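Succinate dehydrogenase (Membrane anchor subunit) (Mycolicibacterium smegmatis, PDB 7D6V) forms the membrane anchor of a mycobacterial succinate dehydrogenase, holds an iron-sulfur cluster within the membrane and binds ubiquinone, to which it probably passes electrons. Local coordinates at residues Tyr117-Ala120 with Tyr121-Val125; Ala43-Val46 with Ile47-Ile51. All blocks are in the same frame, centred on the assembly; numbering follows the deposited sequence.

Contact 1 (Tyr117-Ala120 with Tyr121-Val125). With PEV ((1S)-2-{[(2-aminoethoxy)(hydroxy)phosphoryl]oxy}-1-[(palmitoyloxy)methyl]ethyl stearate), chain I.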
loop_
_atom_site.group_PDB
_atom_site.type_symbol
_atom_site.label_atom_id
_atom_site.label_comp_id
_atom_site.label_asym_id
_atom_site.label_seq_id
_atom_site.Cartn_x
_atom_site.Cartn_y
_atom_site.Cartn_z
ATOM N N TYR C 117 25.076 15.670 8.942
ATOM C CA TYR C 117 26.474 15.291 9.094
ATOM C C TYR C 117 26.617 14.000 9.882
ATOM O O TYR C 117 27.523 13.206 9.611
ATOM C CB TYR C 117 27.257 16.417 9.764
ATOM C CG TYR C 117 27.676 17.508 8.814
ATOM C CD1 TYR C 117 28.761 17.341 7.969
ATOM C CD2 TYR C 117 26.987 18.707 8.758
ATOM C CE1 TYR C 117 29.143 18.337 7.098
ATOM C CE2 TYR C 117 27.360 19.706 7.893
ATOM C CZ TYR C 117 28.439 19.517 7.066
ATOM O OH TYR C 117 28.812 20.518 6.204
ATOM N N ARG C 118 25.731 13.771 10.852
ATOM C CA ARG C 118 25.756 12.511 11.581
ATOM C C ARG C 118 25.533 11.338 10.643
ATOM O O ARG C 118 26.254 10.342 10.711
ATOM C CB ARG C 118 24.712 12.520 12.694
ATOM C CG ARG C 118 25.228 13.070 14.002
ATOM C CD ARG C 118 24.199 13.929 14.685
ATOM N NE ARG C 118 23.202 13.118 15.373
ATOM C CZ ARG C 118 22.093 13.602 15.912
ATOM N NH1 ARG C 118 21.836 14.899 15.844
ATOM N NH2 ARG C 118 21.243 12.792 16.518
ATOM N N LYS C 119 24.550 11.446 9.747
ATOM C CA LYS C 119 24.370 10.433 8.713
ATOM C C LYS C 119 25.650 10.230 7.917
ATOM O O LYS C 119 26.118 9.096 7.739
ATOM C CB LYS C 119 23.234 10.839 7.778
ATOM C CG LYS C 119 22.995 9.854 6.656
ATOM C CD LYS C 119 21.929 10.330 5.698
ATOM C CE LYS C 119 22.546 10.953 4.470
ATOM N NZ LYS C 119 23.126 9.914 3.580
ATOM N N ALA C 120 26.239 11.333 7.451
ATOM C CA ALA C 120 27.399 11.261 6.576
ATOM C C ALA C 120 28.548 10.516 7.239
ATOM O O ALA C 120 29.090 9.563 6.670
ATOM C CB ALA C 120 27.831 12.667 6.164
ATOM N N TYR C 121 28.921 10.906 8.460
ATOM C CA TYR C 121 30.085 10.243 9.028
ATOM C C TYR C 121 29.756 8.922 9.714
ATOM O O TYR C 121 30.634 8.065 9.770
ATOM C CB TYR C 121 30.880 11.159 9.975
ATOM C CG TYR C 121 30.193 11.735 11.190
ATOM C CD1 TYR C 121 29.948 13.095 11.285
ATOM C CD2 TYR C 121 29.830 10.930 12.259
ATOM C CE1 TYR C 121 29.343 13.634 12.395
ATOM C CE2 TYR C 121 29.218 11.459 13.372
ATOM C CZ TYR C 121 28.979 12.812 13.434
ATOM O OH TYR C 121 28.373 13.346 14.542
ATOM N N TYR C 122 28.519 8.695 10.169
ATOM C CA TYR C 122 28.156 7.356 10.621
ATOM C C TYR C 122 28.267 6.359 9.479
ATOM O O TYR C 122 28.640 5.201 9.691
ATOM C CB TYR C 122 26.736 7.341 11.191
ATOM C CG TYR C 122 26.584 7.965 12.555
ATOM C CD1 TYR C 122 27.639 7.996 13.451
ATOM C CD2 TYR C 122 25.375 8.514 12.950
ATOM C CE1 TYR C 122 27.496 8.568 14.693
ATOM C CE2 TYR C 122 25.223 9.086 14.187
ATOM C CZ TYR C 122 26.286 9.111 15.055
ATOM O OH TYR C 122 26.133 9.683 16.294
ATOM N N ARG C 123 27.933 6.785 8.259
ATOM C CA ARG C 123 28.144 5.918 7.105
ATOM C C ARG C 123 29.624 5.802 6.755
ATOM O O ARG C 123 30.132 4.698 6.536
ATOM C CB ARG C 123 27.351 6.436 5.909
ATOM C CG ARG C 123 25.866 6.169 5.979
ATOM C CD ARG C 123 25.306 5.955 4.595
ATOM N NE ARG C 123 23.855 6.077 4.555
ATOM C CZ ARG C 123 23.118 5.788 3.490
ATOM N NH1 ARG C 123 23.698 5.354 2.383
ATOM N NH2 ARG C 123 21.802 5.927 3.535
ATOM N N SER C 124 30.336 6.929 6.709
ATOM C CA SER C 124 31.656 6.970 6.089
ATOM C C SER C 124 32.784 6.550 7.026
ATOM O O SER C 124 33.637 5.745 6.642
ATOM C CB SER C 124 31.929 8.376 5.552
ATOM O OG SER C 124 30.937 8.764 4.623
ATOM N N VAL C 125 32.821 7.091 8.239
ATOM C CA VAL C 125 33.915 6.833 9.165
ATOM C C VAL C 125 33.599 5.659 10.077
ATOM O O VAL C 125 34.409 4.744 10.235
ATOM C CB VAL C 125 34.211 8.108 9.981
ATOM C CG1 VAL C 125 35.403 7.894 10.897
ATOM C CG2 VAL C 125 34.432 9.287 9.056
HETATM C C48 PEV I . 32.151 20.688 8.319
HETATM C C47 PEV I . 33.007 20.444 9.556
HETATM C C46 PEV I . 32.467 19.270 10.362
HETATM C C45 PEV I . 32.901 17.949 9.741
HETATM C C44 PEV I . 33.122 16.874 10.798
HETATM C C43 PEV I . 33.154 15.480 10.187
HETATM C C42 PEV I . 34.195 14.611 10.876
HETATM C C41 PEV I . 33.539 13.632 11.836
HETATM C C40 PEV I . 34.432 12.432 12.107
HETATM C C39 PEV I . 34.445 12.095 13.587
HETATM C C38 PEV I . 33.181 11.333 13.958
HETATM C C37 PEV I . 33.369 9.836 13.762
HETATM C C36 PEV I . 32.940 9.064 14.997
HETATM C C35 PEV I . 31.527 8.522 14.840
HETATM C C34 PEV I . 31.341 7.267 15.677
HETATM C C33 PEV I . 31.823 7.485 17.101
HETATM C C32 PEV I . 32.238 6.167 17.734
HETATM C C31 PEV I . 31.087 5.553 18.510
HETATM O O31 PEV I . 30.116 5.193 17.939
HETATM O O2 PEV I . 31.181 5.409 19.892
HETATM C C2 PEV I . 31.253 4.076 20.291
HETATM C C1 PEV I . 29.868 3.635 20.744
HETATM O O3P PEV I . 29.207 3.075 19.647
HETATM P P PEV I . 28.748 1.495 19.723
HETATM O O1P PEV I . 29.915 0.600 19.393
HETATM O O2P PEV I . 27.627 1.255 18.744
HETATM O O4P PEV I . 28.243 1.166 21.254
HETATM C C4 PEV I . 29.119 0.503 22.119
HETATM C C5 PEV I . 28.934 1.082 23.520
HETATM N N6 PEV I . 30.113 0.834 24.328
HETATM C C3 PEV I . 32.257 3.948 21.432
HETATM O O3 PEV I . 33.415 4.632 21.048
HETATM C C11 PEV I . 33.661 5.803 21.772
HETATM O O11 PEV I . 33.842 5.752 22.941
HETATM C C12 PEV I . 33.684 7.151 21.060
HETATM C C13 PEV I . 34.902 7.985 21.450
HETATM C C14 PEV I . 35.210 9.064 20.418
HETATM C C15 PEV I . 33.972 9.867 20.029
HETATM C C16 PEV I . 34.157 11.352 20.323
HETATM C C17 PEV I . 33.577 12.273 19.250
HETATM C C18 PEV I . 32.866 11.530 18.120
HETATM C C19 PEV I . 31.424 11.991 17.911
HETATM C C20 PEV I . 30.936 12.960 18.986
HETATM C C21 PEV I . 29.734 13.774 18.516
HETATM C C22 PEV I . 29.549 15.055 19.324
HETATM C C23 PEV I . 28.569 14.907 20.485
HETATM C C24 PEV I . 29.039 15.704 21.695
HETATM C C25 PEV I . 28.691 17.184 21.580
HETATM C C26 PEV I . 29.933 18.068 21.642
#
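Tyr117 meets Tyr121 one turn further along the helix, its carbonyl O taking Tyr121 N in an i to i+4 hydrogen bond of 2.9 Å. Its ring leads away from that turn, and its outer end, CE1, CZ and OH, meets obliquely the methyl C48 that ends one acyl chain of the bound phospholipid PEV, OH lying 4.0 Å from C48; the hydroxyl also makes a weak hydrogen bond with Arg111.

Arg118 supplies the floor for the next aromatic. Tyr121 takes the first torsion between backbone N and carbonyl carbon (chi1 60°), which lays its ring back over the preceding turn: Arg118 CA makes a CH-pi contact 3.9 Å from the ring centroid. The opposite face bears PEV C38, so the ring is a slab between helix and lipid. Its hydroxyl bonds Leu112 O and Gln152. Arg118 CB also reaches Tyr122 CE2 at 3.8 Å, while its guanidinium pairs with Glu144 and bonds Thr113 O.

Lys119 runs alongside Arg123, with NZ over one guanidinium face, 4.0 Å from Arg123 NE. Arg123 NH2 bonds Thr206 O of the iron-sulfur subunit and forms a salt bridge with Glu211 of that chain, which probably eases the like charges.

Ala120 O closes the walk, accepting both Ser124 N and Ser124 OG, each at 2.9 Å; the serine hydroxyl thus folds back onto its own helix, where Ala120 O satisfies it. Small Ala120 and Ser124 let helix 115-124 pack against Thr38 of helix 33-55, whereas Tyr117 rests on Ala244 and Leu248 of helix 240-264.

Contact 2 (Ala43-Val46 with Ile47-Ile51). With PEV ((1S)-2-{[(2-aminoethoxy)(hydroxy)phosphoryl]oxy}-1-[(palmitoyloxy)methyl]ethyl stearate), chain I.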
loop_
_atom_site.group_PDB
_atom_site.type_symbol
_atom_site.label_atom_id
_atom_site.label_comp_id
_atom_site.label_asym_id
_atom_site.label_seq_id
_atom_site.Cartn_x
_atom_site.Cartn_y
_atom_site.Cartn_z
ATOM N N ALA C 43 37.632 15.638 4.814
ATOM C CA ALA C 43 39.047 15.774 5.132
ATOM C C ALA C 43 39.626 17.051 4.544
ATOM O O ALA C 43 40.388 17.758 5.214
ATOM C CB ALA C 43 39.816 14.555 4.628
ATOM N N ALA C 44 39.274 17.366 3.296
ATOM C CA ALA C 44 39.773 18.589 2.679
ATOM C C ALA C 44 39.316 19.813 3.455
ATOM O O ALA C 44 40.121 20.708 3.758
ATOM C CB ALA C 44 39.311 18.667 1.225
ATOM N N PHE C 45 38.025 19.867 3.805
ATOM C CA PHE C 45 37.546 21.028 4.546
ATOM C C PHE C 45 38.223 21.138 5.904
ATOM O O PHE C 45 38.612 22.234 6.317
ATOM C CB PHE C 45 36.032 20.994 4.729
ATOM C CG PHE C 45 35.521 22.129 5.567
ATOM C CD1 PHE C 45 35.379 23.392 5.027
ATOM C CD2 PHE C 45 35.230 21.944 6.906
ATOM C CE1 PHE C 45 34.932 24.443 5.799
ATOM C CE2 PHE C 45 34.786 22.991 7.682
ATOM C CZ PHE C 45 34.635 24.241 7.128
ATOM N N VAL C 46 38.368 20.020 6.617
ATOM C CA VAL C 46 38.960 20.075 7.951
ATOM C C VAL C 46 40.410 20.534 7.874
ATOM O O VAL C 46 40.849 21.379 8.662
ATOM C CB VAL C 46 38.829 18.712 8.655
ATOM C CG1 VAL C 46 39.658 18.688 9.922
ATOM C CG2 VAL C 46 37.377 18.432 8.980
ATOM N N ILE C 47 41.169 20.001 6.916
ATOM C CA ILE C 47 42.573 20.384 6.778
ATOM C C ILE C 47 42.690 21.873 6.481
ATOM O O ILE C 47 43.442 22.603 7.147
ATOM C CB ILE C 47 43.253 19.536 5.690
ATOM C CG1 ILE C 47 43.441 18.099 6.173
ATOM C CG2 ILE C 47 44.584 20.140 5.291
ATOM C CD1 ILE C 47 43.675 17.107 5.058
ATOM N N TYR C 48 41.940 22.350 5.481
ATOM C CA TYR C 48 42.032 23.758 5.113
ATOM C C TYR C 48 41.613 24.653 6.270
ATOM O O TYR C 48 42.279 25.651 6.569
ATOM C CB TYR C 48 41.176 24.042 3.878
ATOM C CG TYR C 48 41.221 25.487 3.434
ATOM C CD1 TYR C 48 42.229 25.945 2.601
ATOM C CD2 TYR C 48 40.260 26.396 3.855
ATOM C CE1 TYR C 48 42.276 27.262 2.199
ATOM C CE2 TYR C 48 40.301 27.712 3.457
ATOM C CZ TYR C 48 41.309 28.140 2.630
ATOM O OH TYR C 48 41.351 29.453 2.233
ATOM N N ALA C 49 40.510 24.307 6.936
ATOM C CA ALA C 49 40.002 25.142 8.014
ATOM C C ALA C 49 40.984 25.206 9.169
ATOM O O ALA C 49 41.228 26.284 9.717
ATOM C CB ALA C 49 38.647 24.619 8.487
ATOM N N THR C 50 41.571 24.069 9.549
ATOM C CA THR C 50 42.531 24.069 10.645
ATOM C C THR C 50 43.751 24.915 10.306
ATOM O O THR C 50 44.170 25.770 11.100
ATOM C CB THR C 50 42.947 22.638 10.971
ATOM O OG1 THR C 50 41.794 21.790 10.937
ATOM C CG2 THR C 50 43.582 22.570 12.346
ATOM N N ILE C 51 44.327 24.701 9.120
ATOM C CA ILE C 51 45.527 25.444 8.746
ATOM C C ILE C 51 45.238 26.940 8.717
ATOM O O ILE C 51 45.993 27.749 9.271
ATOM C CB ILE C 51 46.073 24.948 7.396
ATOM C CG1 ILE C 51 46.522 23.492 7.504
ATOM C CG2 ILE C 51 47.223 25.821 6.938
ATOM C CD1 ILE C 51 46.992 22.903 6.192
HETATM C C48 PEV I . 32.151 20.688 8.319
HETATM C C47 PEV I . 33.007 20.444 9.556
HETATM C C46 PEV I . 32.467 19.270 10.362
HETATM C C45 PEV I . 32.901 17.949 9.741
HETATM C C44 PEV I . 33.122 16.874 10.798
HETATM C C43 PEV I . 33.154 15.480 10.187
HETATM C C42 PEV I . 34.195 14.611 10.876
HETATM C C41 PEV I . 33.539 13.632 11.836
HETATM C C40 PEV I . 34.432 12.432 12.107
HETATM C C39 PEV I . 34.445 12.095 13.587
HETATM C C38 PEV I . 33.181 11.333 13.958
HETATM C C37 PEV I . 33.369 9.836 13.762
HETATM C C36 PEV I . 32.940 9.064 14.997
HETATM C C35 PEV I . 31.527 8.522 14.840
HETATM C C34 PEV I . 31.341 7.267 15.677
HETATM C C33 PEV I . 31.823 7.485 17.101
HETATM C C32 PEV I . 32.238 6.167 17.734
HETATM C C31 PEV I . 31.087 5.553 18.510
HETATM O O31 PEV I . 30.116 5.193 17.939
HETATM O O2 PEV I . 31.181 5.409 19.892
HETATM C C2 PEV I . 31.253 4.076 20.291
HETATM C C1 PEV I . 29.868 3.635 20.744
HETATM O O3P PEV I . 29.207 3.075 19.647
HETATM P P PEV I . 28.748 1.495 19.723
HETATM O O1P PEV I . 29.915 0.600 19.393
HETATM O O2P PEV I . 27.627 1.255 18.744
HETATM O O4P PEV I . 28.243 1.166 21.254
HETATM C C4 PEV I . 29.119 0.503 22.119
HETATM C C5 PEV I . 28.934 1.082 23.520
HETATM N N6 PEV I . 30.113 0.834 24.328
HETATM C C3 PEV I . 32.257 3.948 21.432
HETATM O O3 PEV I . 33.415 4.632 21.048
HETATM C C11 PEV I . 33.661 5.803 21.772
HETATM O O11 PEV I . 33.842 5.752 22.941
HETATM C C12 PEV I . 33.684 7.151 21.060
HETATM C C13 PEV I . 34.902 7.985 21.450
HETATM C C14 PEV I . 35.210 9.064 20.418
HETATM C C15 PEV I . 33.972 9.867 20.029
HETATM C C16 PEV I . 34.157 11.352 20.323
HETATM C C17 PEV I . 33.577 12.273 19.250
HETATM C C18 PEV I . 32.866 11.530 18.120
HETATM C C19 PEV I . 31.424 11.991 17.911
HETATM C C20 PEV I . 30.936 12.960 18.986
HETATM C C21 PEV I . 29.734 13.774 18.516
HETATM C C22 PEV I . 29.549 15.055 19.324
HETATM C C23 PEV I . 28.569 14.907 20.485
HETATM C C24 PEV I . 29.039 15.704 21.695
HETATM C C25 PEV I . 28.691 17.184 21.580
HETATM C C26 PEV I . 29.933 18.068 21.642
#
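Phe45 and Ala49 stand one turn apart on helix 33-55, probably a membrane-spanning helix, the methyl of Ala49 lying over one face of the phenyl ring. From CB, which points away from residues 47-51, the side chain leaves with CG anti to the backbone N (chi1 176°), a torsion that directs the ring toward the acyl chain of the phospholipid PEV along one side and sets a face against Ala49. On the lipid side CD2 comes within 3.6 Å of PEV C48, and CE2 meets C47, the next carbon of the same acyl chain, at 3.6 Å. CZ, at the tip, is the atom nearest Ala49, 4.3 Å from its CB. A rigid hydrocarbon ring suits this place because its neighbours here, lipid carbons, Ala49, Leu248, Val252 and Phe70, meet it with hydrocarbon, and the small Ala49 methyl fits against one face.

Backbone bonds of the alpha-helical kind join the two turns, among them Ala49 N to Phe45 O at 2.9 Å. Val46 O accepts Thr50 N at 2.9 Å. Thr50 OG1 also approaches Val46 O, though its modelled separation is doubtfully short; with OG1 beside its own backbone N, the arrangement is consistent with a hydroxyl that turns back to share the carbonyl of the preceding turn. Val46 lies alongside, its CG1 3.9 Å from Thr50 OG1. Ile47 lies on the exposed side, probably facing lipid, where a branched aliphatic group is well suited.

Helix 33-55 leans here on helix 240-264: Phe45 packs on Leu248 and Val252, Tyr48 on Asp255 and Phe256, and the loop residue Phe70 touches Phe45 and Ala49.

Contacts 1 and 2 lie on separate helices, 115-124 and 33-55, with centres 17 Å apart and nearest atoms about 7 Å apart, so they do not touch. The phospholipid bridges them: the end of one acyl chain passes between Tyr117 of contact 1 and Phe45 of contact 2, which approach its terminal carbon from different sides, and Leu248 of helix 240-264 packs against both residues. Contact 1 lies closer to the cluster. The Tyr117 side chain is about 6 Å from the iron-sulfur cluster and that of Arg118 about 10 Å from ubiquinone-1, whereas the side chain of Phe45 is about 13 Å from the cluster.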